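Local structure of glucanase (Klebsiella pneumoniae, 5GY3) at residues P251-V256 with E260-Y265; Y245-T250 with V273-L278; W52-S57 with W69-V74; V26-G31 with D291-A296. The protein probably hydrolyses internal beta-1,4-glucosidic bonds in cellulose, lichenin and cereal beta-D-glucans as a family 8 endoglucanase. One frame throughout, in Å; residues are numbered along the deposited sequence.

Contact 1: residues P251-V256 with E260-Y265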
# COMPACT_ATOMS: atom_id res chain seq x y z
N PRO A 251 -20.51 4.34 -2.68
CA PRO A 251 -20.27 4.20 -1.23
C PRO A 251 -18.78 4.09 -0.93
O PRO A 251 -18.02 3.45 -1.66
CB PRO A 251 -21.02 2.92 -0.87
CG PRO A 251 -22.10 2.82 -1.94
CD PRO A 251 -21.45 3.33 -3.18
N ALA A 252 -18.37 4.72 0.18
CA ALA A 252 -16.96 4.72 0.54
C ALA A 252 -16.48 3.37 1.05
O ALA A 252 -15.27 3.11 1.04
CB ALA A 252 -16.68 5.78 1.61
N TRP A 253 -17.39 2.52 1.54
CA TRP A 253 -17.05 1.15 1.88
C TRP A 253 -18.26 0.25 1.66
O TRP A 253 -19.39 0.73 1.54
CB TRP A 253 -16.55 1.01 3.34
CG TRP A 253 -17.43 1.61 4.42
CD1 TRP A 253 -17.25 2.81 5.05
CD2 TRP A 253 -18.60 1.02 5.03
NE1 TRP A 253 -18.23 3.01 6.00
CE2 TRP A 253 -19.07 1.93 6.00
CE3 TRP A 253 -19.28 -0.19 4.85
CZ2 TRP A 253 -20.20 1.68 6.78
CZ3 TRP A 253 -20.41 -0.44 5.63
CH2 TRP A 253 -20.85 0.49 6.58
N ILE A 254 -18.00 -1.06 1.60
CA ILE A 254 -19.08 -2.05 1.61
C ILE A 254 -18.70 -3.18 2.55
O ILE A 254 -17.55 -3.63 2.58
CB ILE A 254 -19.40 -2.58 0.19
CG1 ILE A 254 -20.42 -3.73 0.27
CG2 ILE A 254 -18.14 -3.04 -0.54
CD1 ILE A 254 -21.02 -4.10 -1.06
N ASN A 255 -19.65 -3.60 3.38
CA ASN A 255 -19.49 -4.82 4.17
C ASN A 255 -19.71 -6.01 3.23
O ASN A 255 -20.82 -6.22 2.74
CB ASN A 255 -20.48 -4.82 5.33
CG ASN A 255 -20.33 -6.04 6.24
OD1 ASN A 255 -20.23 -7.18 5.78
ND2 ASN A 255 -20.34 -5.79 7.54
N VAL A 256 -18.65 -6.78 2.96
CA VAL A 256 -18.77 -7.81 1.92
C VAL A 256 -19.48 -9.04 2.43
O VAL A 256 -19.87 -9.91 1.63
CB VAL A 256 -17.40 -8.19 1.33
CG1 VAL A 256 -16.73 -6.95 0.69
CG2 VAL A 256 -16.50 -8.80 2.38
N GLU A 260 -24.15 -4.51 3.33
CA GLU A 260 -24.39 -3.14 3.77
C GLU A 260 -23.32 -2.21 3.21
O GLU A 260 -22.14 -2.56 3.19
CB GLU A 260 -24.39 -3.07 5.30
CG GLU A 260 -24.60 -1.65 5.84
CD GLU A 260 -24.35 -1.54 7.34
OE1 GLU A 260 -23.80 -2.48 7.94
OE2 GLU A 260 -24.68 -0.48 7.91
N VAL A 261 -23.73 -1.02 2.76
CA VAL A 261 -22.79 -0.06 2.21
C VAL A 261 -22.75 1.19 3.08
O VAL A 261 -23.68 1.48 3.85
CB VAL A 261 -23.10 0.34 0.75
CG1 VAL A 261 -23.07 -0.86 -0.16
CG2 VAL A 261 -24.45 1.06 0.66
N ALA A 262 -21.66 1.94 2.93
CA ALA A 262 -21.51 3.21 3.63
C ALA A 262 -22.62 4.16 3.20
O ALA A 262 -23.01 4.17 2.03
CB ALA A 262 -20.16 3.84 3.31
N PRO A 263 -23.14 4.98 4.12
CA PRO A 263 -24.12 5.99 3.73
C PRO A 263 -23.49 7.25 3.16
O PRO A 263 -24.21 8.23 2.89
CB PRO A 263 -24.84 6.29 5.05
CG PRO A 263 -23.76 6.14 6.06
CD PRO A 263 -22.94 4.94 5.57
N TRP A 264 -22.17 7.27 2.98
CA TRP A 264 -21.51 8.42 2.38
C TRP A 264 -20.58 7.92 1.29
O TRP A 264 -20.27 6.72 1.19
CB TRP A 264 -20.78 9.25 3.44
CG TRP A 264 -19.74 8.48 4.19
CD1 TRP A 264 -19.95 7.61 5.22
CD2 TRP A 264 -18.33 8.51 3.96
NE1 TRP A 264 -18.75 7.10 5.65
CE2 TRP A 264 -17.74 7.64 4.89
CE3 TRP A 264 -17.51 9.19 3.05
CZ2 TRP A 264 -16.37 7.42 4.95
CZ3 TRP A 264 -16.15 8.98 3.10
CH2 TRP A 264 -15.59 8.10 4.05
N TYR A 265 -20.15 8.86 0.46
CA TYR A 265 -19.63 8.56 -0.87
C TYR A 265 -18.15 8.89 -1.02
O TYR A 265 -17.62 9.80 -0.37
CB TYR A 265 -20.40 9.33 -1.94
CG TYR A 265 -21.89 9.14 -1.86
CD1 TYR A 265 -22.45 7.89 -1.65
CD2 TYR A 265 -22.74 10.23 -2.01
CE1 TYR A 265 -23.84 7.72 -1.59
CE2 TYR A 265 -24.11 10.07 -1.95
CZ TYR A 265 -24.66 8.82 -1.73
OH TYR A 265 -26.03 8.68 -1.68
O HOH W 1 -18.99 5.11 8.06

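Contact 2: residues Y245-T250 with V273-L278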
# COMPACT_ATOMS: atom_id res chain seq x y z
N TYR A 245 -22.75 2.22 -9.54
CA TYR A 245 -23.09 3.43 -8.81
C TYR A 245 -22.81 4.66 -9.64
O TYR A 245 -21.92 4.64 -10.51
CB TYR A 245 -22.30 3.53 -7.49
CG TYR A 245 -22.72 2.52 -6.46
CD1 TYR A 245 -23.87 2.72 -5.71
CD2 TYR A 245 -21.98 1.36 -6.24
CE1 TYR A 245 -24.28 1.81 -4.78
CE2 TYR A 245 -22.39 0.43 -5.30
CZ TYR A 245 -23.54 0.66 -4.57
OH TYR A 245 -23.97 -0.24 -3.63
N PRO A 246 -23.53 5.76 -9.40
CA PRO A 246 -23.12 7.05 -9.99
C PRO A 246 -21.74 7.44 -9.48
O PRO A 246 -21.40 7.19 -8.33
CB PRO A 246 -24.20 8.03 -9.51
CG PRO A 246 -25.36 7.17 -9.12
CD PRO A 246 -24.79 5.86 -8.65
N ARG A 247 -20.95 8.04 -10.37
CA ARG A 247 -19.58 8.42 -10.02
C ARG A 247 -19.51 9.16 -8.69
O ARG A 247 -18.64 8.88 -7.86
CB ARG A 247 -18.98 9.29 -11.13
CG ARG A 247 -17.66 9.93 -10.72
CD ARG A 247 -16.97 10.60 -11.88
NE ARG A 247 -15.65 11.09 -11.50
CZ ARG A 247 -15.42 12.29 -11.00
NH1 ARG A 247 -16.43 13.14 -10.83
NH2 ARG A 247 -14.19 12.65 -10.67
N LEU A 248 -20.42 10.11 -8.46
CA LEU A 248 -20.40 10.93 -7.26
C LEU A 248 -21.23 10.35 -6.12
O LEU A 248 -21.32 10.97 -5.05
CB LEU A 248 -20.88 12.35 -7.58
CG LEU A 248 -20.01 13.14 -8.57
CD1 LEU A 248 -20.63 14.51 -8.86
CD2 LEU A 248 -18.61 13.29 -8.04
N GLN A 249 -21.83 9.18 -6.31
CA GLN A 249 -22.61 8.51 -5.27
C GLN A 249 -22.16 7.07 -5.10
O GLN A 249 -22.97 6.15 -4.99
CB GLN A 249 -24.10 8.56 -5.57
CG GLN A 249 -24.70 9.95 -5.57
CD GLN A 249 -26.17 9.92 -5.98
OE1 GLN A 249 -26.52 10.26 -7.11
NE2 GLN A 249 -27.03 9.50 -5.07
N THR A 250 -20.84 6.85 -5.06
CA THR A 250 -20.30 5.52 -4.83
C THR A 250 -19.97 5.36 -3.36
O THR A 250 -19.22 6.18 -2.82
CB THR A 250 -19.04 5.33 -5.66
OG1 THR A 250 -19.34 5.54 -7.04
CG2 THR A 250 -18.48 3.92 -5.46
N VAL A 273 -9.17 6.89 -7.07
CA VAL A 273 -9.00 5.46 -7.33
C VAL A 273 -10.16 4.92 -8.17
O VAL A 273 -9.96 4.09 -9.06
CB VAL A 273 -8.85 4.68 -6.01
CG1 VAL A 273 -8.88 3.16 -6.27
CG2 VAL A 273 -7.55 5.07 -5.33
N ARG A 274 -11.38 5.37 -7.89
CA ARG A 274 -12.52 4.96 -8.70
C ARG A 274 -12.31 5.35 -10.16
O ARG A 274 -12.53 4.54 -11.07
CB ARG A 274 -13.82 5.57 -8.14
CG ARG A 274 -15.09 5.24 -8.93
CD ARG A 274 -15.33 6.31 -9.98
NE ARG A 274 -16.58 6.11 -10.71
CZ ARG A 274 -16.79 6.60 -11.92
NH1 ARG A 274 -17.95 6.40 -12.54
NH2 ARG A 274 -15.82 7.29 -12.51
N ASP A 275 -11.89 6.60 -10.41
CA ASP A 275 -11.67 7.06 -11.78
C ASP A 275 -10.58 6.24 -12.46
O ASP A 275 -10.71 5.86 -13.63
CB ASP A 275 -11.28 8.54 -11.81
CG ASP A 275 -12.46 9.48 -11.54
OD1 ASP A 275 -13.62 9.05 -11.63
OD2 ASP A 275 -12.20 10.67 -11.26
N LEU A 276 -9.49 5.96 -11.73
CA LEU A 276 -8.43 5.12 -12.27
C LEU A 276 -8.97 3.74 -12.63
O LEU A 276 -8.66 3.19 -13.70
CB LEU A 276 -7.27 5.01 -11.28
CG LEU A 276 -6.08 4.15 -11.70
CD1 LEU A 276 -5.38 4.72 -12.94
CD2 LEU A 276 -5.09 4.00 -10.56
N THR A 277 -9.77 3.15 -11.74
CA THR A 277 -10.25 1.79 -11.96
C THR A 277 -11.11 1.70 -13.21
O THR A 277 -11.03 0.71 -13.95
CB THR A 277 -11.03 1.30 -10.73
OG1 THR A 277 -10.16 1.33 -9.60
CG2 THR A 277 -11.57 -0.12 -10.93
N LEU A 278 -11.94 2.70 -13.45
CA LEU A 278 -12.84 2.68 -14.59
C LEU A 278 -12.22 3.30 -15.84
O LEU A 278 -12.87 3.32 -16.89
CB LEU A 278 -14.15 3.41 -14.24
CG LEU A 278 -15.01 2.77 -13.15
CD1 LEU A 278 -16.40 3.42 -13.07
CD2 LEU A 278 -15.12 1.26 -13.36
O HOH W 2 -20.25 4.48 -12.51
O HOH W 3 -18.44 4.79 -9.47

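Contact 3: residues W52-S57 with W69-V74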
# COMPACT_ATOMS: atom_id res chain seq x y z
N TRP A 52 14.01 9.56 3.76
CA TRP A 52 14.70 8.29 3.95
C TRP A 52 15.60 8.34 5.18
O TRP A 52 15.64 7.39 5.97
CB TRP A 52 15.48 7.94 2.69
CG TRP A 52 16.42 6.77 2.83
CD1 TRP A 52 17.73 6.72 2.44
CD2 TRP A 52 16.12 5.48 3.40
NE1 TRP A 52 18.27 5.48 2.73
CE2 TRP A 52 17.30 4.71 3.33
CE3 TRP A 52 14.97 4.92 3.97
CZ2 TRP A 52 17.36 3.40 3.80
CZ3 TRP A 52 15.04 3.62 4.44
CH2 TRP A 52 16.22 2.87 4.36
N GLN A 53 16.32 9.45 5.36
CA GLN A 53 17.19 9.59 6.53
C GLN A 53 16.40 9.47 7.83
O GLN A 53 16.84 8.81 8.77
CB GLN A 53 17.94 10.92 6.47
CG GLN A 53 18.63 11.34 7.77
CD GLN A 53 19.22 12.75 7.68
OE1 GLN A 53 18.74 13.59 6.91
NE2 GLN A 53 20.27 13.01 8.46
N TRP A 54 15.23 10.11 7.91
CA TRP A 54 14.45 9.98 9.13
C TRP A 54 13.93 8.56 9.30
O TRP A 54 14.01 7.99 10.40
CB TRP A 54 13.28 10.97 9.15
CG TRP A 54 12.50 10.84 10.42
CD1 TRP A 54 12.74 11.48 11.61
CD2 TRP A 54 11.39 9.96 10.66
NE1 TRP A 54 11.83 11.07 12.56
CE2 TRP A 54 11.00 10.13 12.00
CE3 TRP A 54 10.68 9.05 9.86
CZ2 TRP A 54 9.93 9.43 12.57
CZ3 TRP A 54 9.62 8.36 10.42
CH2 TRP A 54 9.25 8.55 11.76
N THR A 55 13.43 7.96 8.22
CA THR A 55 12.91 6.60 8.29
C THR A 55 13.98 5.63 8.77
O THR A 55 13.75 4.82 9.68
CB THR A 55 12.40 6.18 6.91
OG1 THR A 55 11.45 7.14 6.46
CG2 THR A 55 11.77 4.78 6.96
N ASP A 56 15.16 5.68 8.15
CA ASP A 56 16.21 4.74 8.48
C ASP A 56 16.71 4.96 9.90
O ASP A 56 16.77 4.02 10.70
CB ASP A 56 17.34 4.86 7.46
CG ASP A 56 18.40 3.79 7.63
OD1 ASP A 56 18.06 2.67 8.05
OD2 ASP A 56 19.58 4.08 7.35
N SER A 57 17.02 6.21 10.26
CA SER A 57 17.59 6.45 11.58
C SER A 57 16.57 6.21 12.70
O SER A 57 16.95 5.77 13.79
CB SER A 57 18.16 7.86 11.67
OG SER A 57 17.15 8.82 11.47
N TRP A 69 6.61 0.08 12.44
CA TRP A 69 5.67 0.63 11.47
C TRP A 69 5.11 1.99 11.85
O TRP A 69 4.69 2.72 10.96
CB TRP A 69 4.51 -0.34 11.22
CG TRP A 69 3.46 -0.35 12.30
CD1 TRP A 69 3.54 -0.97 13.52
CD2 TRP A 69 2.17 0.28 12.25
NE1 TRP A 69 2.37 -0.77 14.23
CE2 TRP A 69 1.52 -0.00 13.47
CE3 TRP A 69 1.50 1.05 11.29
CZ2 TRP A 69 0.23 0.46 13.76
CZ3 TRP A 69 0.22 1.52 11.58
CH2 TRP A 69 -0.40 1.22 12.80
N ARG A 70 5.09 2.35 13.13
CA ARG A 70 4.37 3.53 13.58
C ARG A 70 5.22 4.37 14.53
O ARG A 70 5.93 3.83 15.38
CB ARG A 70 3.06 3.12 14.27
CG ARG A 70 2.11 4.27 14.60
CD ARG A 70 0.79 3.67 15.08
NE ARG A 70 -0.14 4.66 15.63
CZ ARG A 70 -0.10 5.09 16.89
NH1 ARG A 70 0.84 4.64 17.71
NH2 ARG A 70 -0.99 5.98 17.31
N TYR A 71 5.10 5.69 14.40
CA TYR A 71 5.82 6.64 15.24
C TYR A 71 4.82 7.64 15.80
O TYR A 71 4.20 8.39 15.04
CB TYR A 71 6.91 7.36 14.43
CG TYR A 71 7.73 8.36 15.23
CD1 TYR A 71 8.86 7.95 15.93
CD2 TYR A 71 7.39 9.70 15.26
CE1 TYR A 71 9.62 8.85 16.65
CE2 TYR A 71 8.15 10.62 15.98
CZ TYR A 71 9.26 10.18 16.67
OH TYR A 71 10.01 11.08 17.39
N ASN A 72 4.64 7.63 17.12
CA ASN A 72 3.70 8.55 17.78
C ASN A 72 4.49 9.59 18.57
O ASN A 72 5.01 9.28 19.65
CB ASN A 72 2.74 7.78 18.70
CG ASN A 72 1.68 8.68 19.32
OD1 ASN A 72 1.67 9.89 19.11
ND2 ASN A 72 0.77 8.08 20.08
N PRO A 73 4.59 10.83 18.08
CA PRO A 73 5.50 11.80 18.72
C PRO A 73 5.05 12.27 20.10
O PRO A 73 5.88 12.80 20.85
CB PRO A 73 5.52 12.96 17.72
CG PRO A 73 4.21 12.88 17.02
CD PRO A 73 3.89 11.41 16.92
N VAL A 74 3.78 12.09 20.46
CA VAL A 74 3.32 12.50 21.79
C VAL A 74 3.37 11.36 22.79
O VAL A 74 3.14 11.59 23.99
CB VAL A 74 1.88 13.06 21.75
CG1 VAL A 74 1.74 14.06 20.62
CG2 VAL A 74 0.86 11.94 21.61
O HOH W 4 11.79 12.23 15.17

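Contact 4: residues V26-G31 with D291-A296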
# COMPACT_ATOMS: atom_id res chain seq x y z
N VAL A 26 0.51 11.16 13.69
CA VAL A 26 1.51 10.10 13.76
C VAL A 26 2.19 9.95 12.41
O VAL A 26 1.73 10.51 11.41
CB VAL A 26 0.91 8.75 14.21
CG1 VAL A 26 0.34 8.85 15.62
CG2 VAL A 26 -0.14 8.28 13.21
N SER A 27 3.29 9.21 12.39
CA SER A 27 3.98 8.84 11.17
C SER A 27 4.04 7.32 11.08
O SER A 27 4.00 6.63 12.10
CB SER A 27 5.40 9.41 11.13
OG SER A 27 5.38 10.82 11.07
N HIS A 28 4.12 6.81 9.86
CA HIS A 28 4.19 5.37 9.70
C HIS A 28 4.93 5.04 8.42
O HIS A 28 5.22 5.91 7.59
CB HIS A 28 2.79 4.74 9.71
CG HIS A 28 1.75 5.56 9.02
ND1 HIS A 28 1.77 5.81 7.66
CD2 HIS A 28 0.65 6.18 9.50
CE1 HIS A 28 0.73 6.55 7.33
NE2 HIS A 28 0.03 6.79 8.43
N THR A 29 5.27 3.75 8.26
CA THR A 29 6.09 3.38 7.12
C THR A 29 5.33 3.46 5.81
O THR A 29 5.93 3.74 4.76
CB THR A 29 6.69 1.99 7.33
OG1 THR A 29 5.67 1.06 7.73
CG2 THR A 29 7.73 2.05 8.42
N GLU A 30 4.00 3.27 5.84
CA GLU A 30 3.20 3.59 4.66
C GLU A 30 3.39 5.04 4.25
O GLU A 30 3.61 5.34 3.08
CB GLU A 30 1.72 3.30 4.94
CG GLU A 30 0.80 3.92 3.91
CD GLU A 30 -0.66 3.95 4.34
OE1 GLU A 30 -1.23 2.86 4.55
OE2 GLU A 30 -1.22 5.06 4.47
N GLY A 31 3.30 5.96 5.22
CA GLY A 31 3.43 7.37 4.89
C GLY A 31 4.82 7.74 4.40
O GLY A 31 4.96 8.48 3.41
N ASP A 291 -8.62 17.87 1.61
CA ASP A 291 -7.92 16.59 1.62
C ASP A 291 -7.19 16.39 2.94
O ASP A 291 -6.45 17.27 3.39
CB ASP A 291 -6.91 16.49 0.48
CG ASP A 291 -7.57 16.30 -0.86
OD1 ASP A 291 -8.57 15.55 -0.97
OD2 ASP A 291 -7.08 16.91 -1.84
N ASP A 292 -7.38 15.22 3.56
CA ASP A 292 -6.53 14.82 4.66
C ASP A 292 -5.28 14.14 4.10
O ASP A 292 -5.11 14.06 2.88
CB ASP A 292 -7.28 13.94 5.66
CG ASP A 292 -7.89 12.66 5.04
OD1 ASP A 292 -7.66 12.35 3.85
OD2 ASP A 292 -8.60 11.96 5.78
N TYR A 293 -4.39 13.66 4.98
CA TYR A 293 -3.16 12.99 4.53
C TYR A 293 -3.49 11.86 3.56
O TYR A 293 -2.87 11.72 2.50
CB TYR A 293 -2.36 12.42 5.71
CG TYR A 293 -1.61 11.14 5.34
CD1 TYR A 293 -0.39 11.17 4.65
CD2 TYR A 293 -2.15 9.89 5.64
CE1 TYR A 293 0.26 9.99 4.28
CE2 TYR A 293 -1.51 8.70 5.26
CZ TYR A 293 -0.30 8.76 4.59
OH TYR A 293 0.32 7.58 4.22
N TYR A 294 -4.48 11.05 3.94
CA TYR A 294 -4.83 9.86 3.18
C TYR A 294 -5.32 10.21 1.78
O TYR A 294 -4.89 9.60 0.79
CB TYR A 294 -5.89 9.10 3.98
CG TYR A 294 -6.43 7.87 3.32
CD1 TYR A 294 -5.80 6.66 3.48
CD2 TYR A 294 -7.59 7.92 2.57
CE1 TYR A 294 -6.31 5.53 2.89
CE2 TYR A 294 -8.09 6.81 1.98
CZ TYR A 294 -7.45 5.61 2.13
OH TYR A 294 -7.97 4.48 1.52
N SER A 295 -6.24 11.18 1.68
CA SER A 295 -6.78 11.57 0.39
C SER A 295 -5.71 12.21 -0.48
O SER A 295 -5.58 11.88 -1.66
CB SER A 295 -7.97 12.53 0.57
OG SER A 295 -8.46 13.01 -0.69
N ALA A 296 -4.91 13.11 0.11
CA ALA A 296 -3.84 13.76 -0.64
C ALA A 296 -2.85 12.74 -1.20
O ALA A 296 -2.38 12.88 -2.33
CB ALA A 296 -3.12 14.77 0.25

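Contact 1: residues P251-V256 with E260-Y265
A hairpin-like, irregular antiparallel pairing brings A252, W253 and N255 against E260, A262 and W264, its two arms running in nearly opposite directions, with end-to-end vectors 153° apart. Three backbone hydrogen bonds tie the arms: A252 N donates to W264 O, A262 N to W253 O, and N255 N to E260 O, the last at 2.7 Å. P251 and I254 form backbone bridges to Y265 and V261, but the register slips by one residue between the two pairs.

Two alanine methyls pack on the faces of two indoles. A262 CB sits over a face of W253, 3.4 Å from the centroid of the five-membered ring and almost on its normal. A252 CB does the same over a face of the six-membered ring of W264, 3.5 Å from its centroid. Both are CH-pi contacts. With chi1 of 51°, W253 has its CG between the backbone N and the carbonyl carbon, and the ring folds back across A262 on the other arm. The indole planes stand 81° apart, and their NE1 atoms both donate to one water, 3.0 Å from W253 NE1. Away from the tryptophans, P251 CB rests on V261 CB at 3.7 Å, and Y245 also covers this apolar patch. R213 makes a cation-pi contact with W253, while N255 OD1 accepts from S257 N and T258 N in the turn. Such isolated bridges with a register shift are the mark of an irregular hairpin-like loop, here joined through I254 to strand 213-214.

Contact 2: residues Y245-T250 with V273-L278
R247 holds CG anti to its backbone nitrogen (chi1 170°) and stays extended as far as NE, a reach that carries its guanidinium to D275 on helix 268-278. R274 starts out in the same way but bends at chi2 (-91°), which lays its guanidinium across the base of the R247 side chain. The two arginines therefore cross at about a right angle. R247 CB sits over one face of the R274 guanidinium, 3.4 Å from R274 NH1, and L278 CD1 lies over the opposite face.

The salt bridge between R247 and D275 is side-on and bidentate. R247 NE meets D275 OD1 at 2.9 Å and R247 NH2 meets D275 OD2 at 2.9 Å. Each oxygen uses its syn lone pair, and the guanidinium and carboxylate planes are only 12° apart. D275 OD1 also takes a bond from R274 NH2, at 3.0 Å and nearly along the C-O axis. This second bond is more bent than those from R247, and R274 NH2 has a further salt-bridge partner in E280.

Two waters complete the link to the loop. One accepts from R274 NH1 and donates to Y245 O; the other accepts from R274 NE, 2.6 Å away, and donates to T250 OG1. T250 OG1 in turn donates a hydrogen bond to P246 O, on the face of that carbonyl opposite to Q249 N. With D275 shared by both arginines and E280 close by, the positive charges are probably well compensated, and the acidic partners would tend to remain ionised in this network joining loop to helix.

Contact 3: residues W52-S57 with W69-V74
W54 and Y71 meet in a T-shaped (edge-to-face) pair that carries the direct packing between residues 52-57 and 69-74. The benzene edge of the W54 indole points into the face of Y71, with W54 CZ2 close to the ring centre and 3.6 Å from Y71 CG. The ring planes are 89° apart and the six-membered-ring centroids are separated by 5.1 Å. Beside this, W54 CH2 touches Y71 CB at 3.7 Å. A trans chi1 in both residues (-179° in each) sends one side chain out from the helix and the other from the strand, and CZ2 arrives over the Y71 ring.

The polar side is looser and is bridged by solvent. One water lies in the plane of the indole, accepting from W54 NE1 at 2.9 Å, and stands 3.1 Å from Y71 OH. No direct hydrogen bond joins the segments. W54 is buried, whereas Y71 is partly exposed. Around the pair, R17 and Q32 pack on W54, and T58, L59 and P78 on Y71. Strand 70-71 pairs antiparallel with strand 27-28, and the aromatic pair packs helix 45-59 on this small two-stranded sheet of the family 8 (alpha/alpha)6 barrel.

Contact 4: residues V26-G31 with D291-A296
The H28 and Y293 rings are set obliquely, their planes 66° apart, and meet through an edge of the imidazole: H28 CE1 lies 3.3 Å from Y293 OH. At another edge of the imidazole, and close to its plane, G31 N donates to H28 ND1 over 2.9 Å. The edge of the Y293 ring also receives E30 OE2, with the carboxylate turned nearly parallel to the phenol plane, 13° from it. Y7, F11 and F34 pack around the Y293 side chain.

The phenol is the meeting point of the two segments. Y293 OH donates to E30 OE2 at 3.0 Å, on the anti lone pair of that oxygen, while G31 CA comes within 3.2 Å of Y293 OH. The E30 side chain leaves the helix with a trans chi1 (165°) and continues extended, which brings the carboxylate alongside the hydroxyl.

Both helices begin here with a side-chain cap. H28 is the N-cap of helix 29-41 through its bond from G31 N, and its NE2 is hydrogen-bonded to D20, so that the imidazole is held at both nitrogens. D292 is the N-cap of helix 293-307, D292 OD1 accepting from S295 N at 2.8 Å. The side chain of E30 lies about 4 Å from that of D87, the predicted nucleophile, consistent with Y293 lying in a second shell of the active site. By tying down OE2, the hydroxyl of Y293 would help to orient the E30 carboxylate beside D87.

How the contacts relate
The four contacts form two touching pairs. Contacts 1 and 2 have centres 13 Å apart and pack directly, with Y265 of contact 1 lying against L248, Q249 and T250, and P251 against Y245; contact 1 is nested within the loop that contact 2 closes. Contacts 3 and 4 are likewise 13 Å apart, joined through the two-stranded sheet, where Y71 N comes 2.7 Å from S27 O in a probable hydrogen bond. Contact 4 closes a loop enclosing all the others and is the one beside predicted nucleophile D87. The centres of contacts 1 and 2 each lie 22 Å from that of contact 4, and contacts 2 and 3 occupy opposite sides of the chain's centre.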